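Local coordinates for ABC transporter, substrate binding protein (Polyamine) (Agrobacterium tumefaciens, PDB 4EUO) that binds gamma-aminobutyric acid in the periplasm and probably delivers it to an ABC transporter, serving as a GABA sensor, at residues W218-T223 / S288-D293; G71-L76 / S227-K232. One frame throughout, in Å; residues are numbered along the deposited sequence.

Interaction 1 of 2, residues W218-T223 / S288-D293; sequences WAQNIT and SQVNAD
Ile-222 and Val-290 sit opposite each other in a short parallel ladder that pairs strand 221-223 with strand 289-291. Val-290 receives and gives in turn: its N donates to Asn-221 O at 2.8 Å, and its O accepts from Thr-223 N at 2.8 Å. Ala-292 N then reaches Thr-223 O. On the Ile-222/Val-290 face the packing is tight and apolar. Ile-222 CG2 meets the Ala-292 methyl CB at 3.8 Å, a small residue suiting the close approach, while Leu-148 of helix 142-149 covers both Ile-222 and Val-290.

The other face is polar but well ordered. Asn-221 holds its CG between backbone N and carbonyl carbon (chi1 69°), so that ND2 turns back to Trp-218 O at 2.8 Å within the type II turn, and OD1 accepts Gln-289 NE2 at 2.9 Å. That donor lies in the carbonyl plane on a lone pair, although the two amides stand 75° apart. OD1 is also hydrogen-bonded by Ser-102 OG and ND2 bonds Gln-285 O, so both ends of the buried Asn-221 amide are satisfied; Gln-289 NE2 bonds Pro-282 O as well. Thr-223 and Asn-291 run side by side, with ND2 giving OG1 an almost straight bond of 2.8 Å; the CG2 methyl of Thr-223 meanwhile rests against the Gln-289 amide.

Toward the turn the pairing slackens. Asn-221 N to Ser-288 O is weak and long, at 3.5 Å, and Ser-288 OG takes a bent bond from Gln-220 N. A water links Trp-218 O to Ser-288 N here, and another joins Thr-223 OG1 and Ala-292 O at the far end. With strand 96-107 pairing antiparallel with strand 215-229 and 289-291 pairing parallel with it, the arrangement belongs to the mixed sheet of a periplasmic binding protein fold.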
loop_
_atom_site.group_PDB
_atom_site.type_symbol
_atom_site.label_atom_id
_atom_site.label_comp_id
_atom_site.label_asym_id
_atom_site.label_seq_id
_atom_site.Cartn_x
_atom_site.Cartn_y
_atom_site.Cartn_z
ATOM N N TRP A 218 -4.914 6.042 14.533
ATOM C CA TRP A 218 -3.519 5.850 14.139
ATOM C C TRP A 218 -2.715 5.145 15.237
ATOM O O TRP A 218 -1.475 5.067 15.125
ATOM C CB TRP A 218 -2.880 7.202 13.828
ATOM C CG TRP A 218 -3.464 7.854 12.614
ATOM C CD1 TRP A 218 -4.535 8.709 12.563
ATOM C CD2 TRP A 218 -2.948 7.776 11.284
ATOM N NE1 TRP A 218 -4.724 9.150 11.272
ATOM C CE2 TRP A 218 -3.752 8.603 10.468
ATOM C CE3 TRP A 218 -1.850 7.115 10.705
ATOM C CZ2 TRP A 218 -3.508 8.759 9.104
ATOM C CZ3 TRP A 218 -1.606 7.279 9.361
ATOM C CH2 TRP A 218 -2.447 8.064 8.570
ATOM N N ALA A 219 -3.397 4.591 16.262
ATOM C CA ALA A 219 -2.668 3.922 17.339
ATOM C C ALA A 219 -1.969 2.657 16.818
ATOM O O ALA A 219 -2.609 1.730 16.335
ATOM C CB ALA A 219 -3.619 3.580 18.487
ATOM N N GLN A 220 -0.645 2.612 16.968
ATOM C CA GLN A 220 0.203 1.526 16.445
ATOM C C GLN A 220 -0.016 1.350 14.923
ATOM O O GLN A 220 0.036 0.242 14.414
ATOM C CB GLN A 220 0.045 0.192 17.178
ATOM C CG GLN A 220 0.385 0.285 18.673
ATOM C CD GLN A 220 0.143 -1.055 19.297
ATOM O OE1 GLN A 220 -0.940 -1.621 19.248
ATOM N NE2 GLN A 220 1.195 -1.642 19.860
ATOM N N ASN A 221 -0.262 2.441 14.210
ATOM C CA ASN A 221 -0.471 2.334 12.741
ATOM C C ASN A 221 0.757 1.647 12.153
ATOM O O ASN A 221 1.875 1.884 12.613
ATOM C CB ASN A 221 -0.746 3.688 12.137
ATOM C CG ASN A 221 0.422 4.635 12.123
ATOM O OD1 ASN A 221 1.180 4.706 11.143
ATOM N ND2 ASN A 221 0.551 5.471 13.188
ATOM N N ILE A 222 0.552 0.802 11.132
ATOM C CA ILE A 222 1.622 -0.024 10.592
ATOM C C ILE A 222 2.034 0.531 9.249
ATOM O O ILE A 222 1.234 0.521 8.297
ATOM C CB ILE A 222 1.155 -1.471 10.503
ATOM C CG1 ILE A 222 0.756 -2.020 11.889
ATOM C CG2 ILE A 222 2.246 -2.346 9.826
ATOM C CD1 ILE A 222 -0.089 -3.296 11.750
ATOM N N THR A 223 3.283 1.005 9.141
ATOM C CA THR A 223 3.737 1.621 7.896
ATOM C C THR A 223 4.337 0.638 6.930
ATOM O O THR A 223 4.865 -0.422 7.308
ATOM C CB THR A 223 4.794 2.710 8.143
ATOM O OG1 THR A 223 5.965 2.108 8.689
ATOM C CG2 THR A 223 4.322 3.755 9.081
ATOM N N SER A 288 2.555 6.746 18.113
ATOM C CA SER A 288 2.493 5.319 18.368
ATOM C C SER A 288 2.387 4.712 16.984
ATOM O O SER A 288 1.313 4.673 16.385
ATOM C CB SER A 288 1.249 4.987 19.179
ATOM O OG SER A 288 1.174 3.587 19.351
ATOM N N GLN A 289 3.523 4.276 16.464
ATOM C CA GLN A 289 3.610 3.760 15.097
ATOM C C GLN A 289 4.525 2.541 15.066
ATOM O O GLN A 289 5.524 2.461 15.803
ATOM C CB GLN A 289 4.176 4.868 14.198
ATOM C CG GLN A 289 4.222 4.525 12.700
ATOM C CD GLN A 289 4.568 5.722 11.897
ATOM O OE1 GLN A 289 5.703 6.213 11.948
ATOM N NE2 GLN A 289 3.638 6.221 11.099
ATOM N N VAL A 290 4.206 1.609 14.163
ATOM C CA VAL A 290 4.970 0.364 13.954
ATOM C C VAL A 290 5.424 0.363 12.498
ATOM O O VAL A 290 4.635 0.695 11.614
ATOM C CB VAL A 290 4.042 -0.832 14.270
ATOM C CG1 VAL A 290 4.722 -2.163 13.952
ATOM C CG2 VAL A 290 3.596 -0.806 15.734
ATOM N N ASN A 291 6.662 -0.011 12.211
ATOM C CA ASN A 291 7.134 -0.019 10.850
ATOM C C ASN A 291 7.220 -1.440 10.351
ATOM O O ASN A 291 8.022 -2.212 10.867
ATOM C CB ASN A 291 8.503 0.679 10.788
ATOM C CG ASN A 291 8.447 2.071 11.374
ATOM O OD1 ASN A 291 9.137 2.382 12.353
ATOM N ND2 ASN A 291 7.603 2.932 10.835
ATOM N N ALA A 292 6.401 -1.824 9.369
ATOM C CA ALA A 292 6.525 -3.157 8.817
ATOM C C ALA A 292 7.849 -3.281 8.093
ATOM O O ALA A 292 8.368 -2.307 7.520
ATOM C CB ALA A 292 5.362 -3.480 7.878
ATOM N N ASP A 293 8.398 -4.489 8.121
ATOM C CA ASP A 293 9.711 -4.722 7.502
ATOM C C ASP A 293 9.511 -5.426 6.176
ATOM O O ASP A 293 9.301 -6.646 6.105
ATOM C CB ASP A 293 10.589 -5.555 8.438
ATOM C CG ASP A 293 12.016 -5.701 7.955
ATOM O OD1 ASP A 293 12.259 -5.522 6.747
ATOM O OD2 ASP A 293 12.896 -5.933 8.810
HETATM O O HOH W 1 0.191 7.382 16.479
HETATM O O HOH W 2 7.753 0.487 7.251
#

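Interaction 2 of 2, residues G71-L76 / S227-K232; sequences GLLEKL and SLVVPK
The carboxylate of Glu-74 turns one face toward Lys-232, whose CA lies over that face, offset toward OE2 at 3.5 Å. NZ of the same lysine is on the same side of the plane but stands 4.1 Å from OE1, beyond a salt bridge. The firmer partners of the two oxygens lie elsewhere: OE2 accepts from Gly-233 N, and OE1 pairs with Lys-237. The bend at chi2 (-69°) swings the carboxylate round to Lys-232, while CG itself packs against Val-230 CG1. Among the flat peptide groups, Leu-72 O receives Lys-232 N at 2.9 Å from above its carbonyl plane, whereas Glu-74 N approaches Val-230 O at 2.8 Å, nearly in line with that carbonyl bond.

These two bonds bridge the backbones around Leu-73 and Pro-231. Proline suits its position, since the bonds use Val-230 O and Lys-232 N, its neighbours in sequence, and nothing is asked of its own nitrogen, which has no hydrogen to give. Leu-73 spreads both methyls over Val-229, CD2 lying 3.8 Å from CG2 and CD1 equally near CG1. Leu-76 CD2 likewise meets Val-230 CG2, beside helix 237-247. Gly-71, whose positive phi glycine accommodates easily, ends helix 61-67 in a Schellman motif, and its O lies against Lys-232 CD.

A water accepts from Val-230 N and lies within hydrogen-bonding distance of Glu-74 O, linking the two backbones. The chemistry implies a join made by backbone bonds and branched aliphatic packing, with a carboxylate that is probably kept ionised by the lysines near it.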
loop_
_atom_site.group_PDB
_atom_site.type_symbol
_atom_site.label_atom_id
_atom_site.label_comp_id
_atom_site.label_asym_id
_atom_site.label_seq_id
_atom_site.Cartn_x
_atom_site.Cartn_y
_atom_site.Cartn_z
ATOM N N GLY A 71 13.450 -12.534 -12.317
ATOM C CA GLY A 71 13.402 -12.224 -13.741
ATOM C C GLY A 71 12.124 -11.529 -14.172
ATOM O O GLY A 71 11.774 -11.556 -15.351
ATOM N N LEU A 72 11.388 -10.907 -13.213
ATOM C CA LEU A 72 10.117 -10.278 -13.544
ATOM C C LEU A 72 10.210 -8.838 -13.971
ATOM O O LEU A 72 9.267 -8.324 -14.574
ATOM C CB LEU A 72 9.172 -10.397 -12.334
ATOM C CG LEU A 72 8.723 -11.828 -12.010
ATOM C CD1 LEU A 72 8.272 -11.944 -10.545
ATOM C CD2 LEU A 72 7.609 -12.275 -12.936
ATOM N N LEU A 73 11.319 -8.168 -13.629
ATOM C CA LEU A 73 11.493 -6.744 -13.773
ATOM C C LEU A 73 12.704 -6.303 -14.551
ATOM O O LEU A 73 13.753 -6.939 -14.442
ATOM C CB LEU A 73 11.573 -6.075 -12.359
ATOM C CG LEU A 73 10.410 -6.401 -11.398
ATOM C CD1 LEU A 73 10.632 -5.688 -10.041
ATOM C CD2 LEU A 73 9.047 -5.981 -11.986
ATOM N N GLU A 74 12.601 -5.145 -15.189
ATOM C CA GLU A 74 13.758 -4.521 -15.799
ATOM C C GLU A 74 14.541 -3.861 -14.693
ATOM O O GLU A 74 13.955 -3.280 -13.753
ATOM C CB GLU A 74 13.316 -3.399 -16.730
ATOM C CG GLU A 74 12.567 -3.856 -17.976
ATOM C CD GLU A 74 13.361 -4.620 -19.019
ATOM O OE1 GLU A 74 14.607 -4.692 -18.913
ATOM O OE2 GLU A 74 12.710 -5.194 -19.920
ATOM N N LYS A 75 15.889 -3.864 -14.817
ATOM C CA LYS A 75 16.698 -3.100 -13.890
ATOM C C LYS A 75 16.394 -1.650 -14.222
ATOM O O LYS A 75 16.237 -1.281 -15.401
ATOM C CB LYS A 75 18.199 -3.384 -14.112
ATOM C CG LYS A 75 18.667 -4.634 -13.391
ATOM C CD LYS A 75 20.174 -4.834 -13.498
ATOM C CE LYS A 75 20.639 -6.115 -12.851
ATOM N NZ LYS A 75 20.711 -5.997 -11.370
ATOM N N LEU A 76 16.249 -0.806 -13.199
ATOM C CA LEU A 76 15.949 0.591 -13.477
ATOM C C LEU A 76 17.187 1.339 -14.008
ATOM O O LEU A 76 18.320 1.022 -13.623
ATOM C CB LEU A 76 15.387 1.321 -12.243
ATOM C CG LEU A 76 14.018 0.836 -11.729
ATOM C CD1 LEU A 76 13.501 1.801 -10.682
ATOM C CD2 LEU A 76 12.971 0.706 -12.847
ATOM N N SER A 227 6.040 0.747 -4.422
ATOM C CA SER A 227 7.159 0.996 -5.303
ATOM C C SER A 227 6.677 1.102 -6.724
ATOM O O SER A 227 5.616 0.575 -7.068
ATOM C CB SER A 227 8.119 -0.182 -5.243
ATOM O OG SER A 227 8.527 -0.419 -3.906
ATOM N N LEU A 228 7.508 1.727 -7.568
ATOM C CA LEU A 228 7.280 1.719 -9.028
ATOM C C LEU A 228 8.311 0.800 -9.639
ATOM O O LEU A 228 9.499 0.855 -9.299
ATOM C CB LEU A 228 7.406 3.107 -9.640
ATOM C CG LEU A 228 6.425 4.125 -9.105
ATOM C CD1 LEU A 228 6.626 5.466 -9.784
ATOM C CD2 LEU A 228 4.944 3.668 -9.266
ATOM N N VAL A 229 7.818 -0.113 -10.510
ATOM C CA VAL A 229 8.635 -1.088 -11.217
ATOM C C VAL A 229 8.250 -1.132 -12.677
ATOM O O VAL A 229 7.191 -0.631 -13.070
ATOM C CB VAL A 229 8.523 -2.485 -10.577
ATOM C CG1 VAL A 229 8.973 -2.449 -9.125
ATOM C CG2 VAL A 229 7.103 -3.052 -10.674
ATOM N N VAL A 230 9.145 -1.745 -13.466
ATOM C CA VAL A 230 8.955 -1.872 -14.908
ATOM C C VAL A 230 9.020 -3.337 -15.268
ATOM O O VAL A 230 10.069 -3.949 -15.140
ATOM C CB VAL A 230 10.061 -1.081 -15.635
ATOM C CG1 VAL A 230 9.916 -1.255 -17.154
ATOM C CG2 VAL A 230 10.019 0.390 -15.268
ATOM N N PRO A 231 7.900 -3.939 -15.693
ATOM C CA PRO A 231 7.951 -5.375 -16.019
ATOM C C PRO A 231 8.949 -5.716 -17.128
ATOM O O PRO A 231 9.038 -4.977 -18.117
ATOM C CB PRO A 231 6.518 -5.708 -16.423
ATOM C CG PRO A 231 5.693 -4.682 -15.698
ATOM C CD PRO A 231 6.535 -3.414 -15.777
ATOM N N LYS A 232 9.648 -6.830 -16.973
ATOM C CA LYS A 232 10.641 -7.291 -17.942
ATOM C C LYS A 232 9.969 -7.596 -19.282
ATOM O O LYS A 232 9.079 -8.449 -19.366
ATOM C CB LYS A 232 11.308 -8.550 -17.399
ATOM C CG LYS A 232 12.496 -8.993 -18.295
ATOM C CD LYS A 232 13.552 -9.774 -17.542
ATOM C CE LYS A 232 14.851 -9.869 -18.312
ATOM N NZ LYS A 232 15.662 -8.627 -18.196
HETATM O O HOH W 3 11.615 -2.627 -12.499
#

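Overall arrangement
Interactions 1 and 2 are tied by strand 215-229, which runs through 218-223 and on into 227-229, the start of segment 227-232. Their centres are 28 Å apart, on opposite sides of the chain's centre. Between the two uses of the strand lies Asp-226, a residue of the gamma-aminobutyric acid pocket. The ligand is about 11 Å from the side chain of Thr-223 in interaction 1 and about 11 Å from that of Leu-228 in interaction 2, so neither of these residues touches it. The strand thus passes the binding site with a late-sequence strand paired at one end and an early loop, which follows helix 61-67, joined at the other.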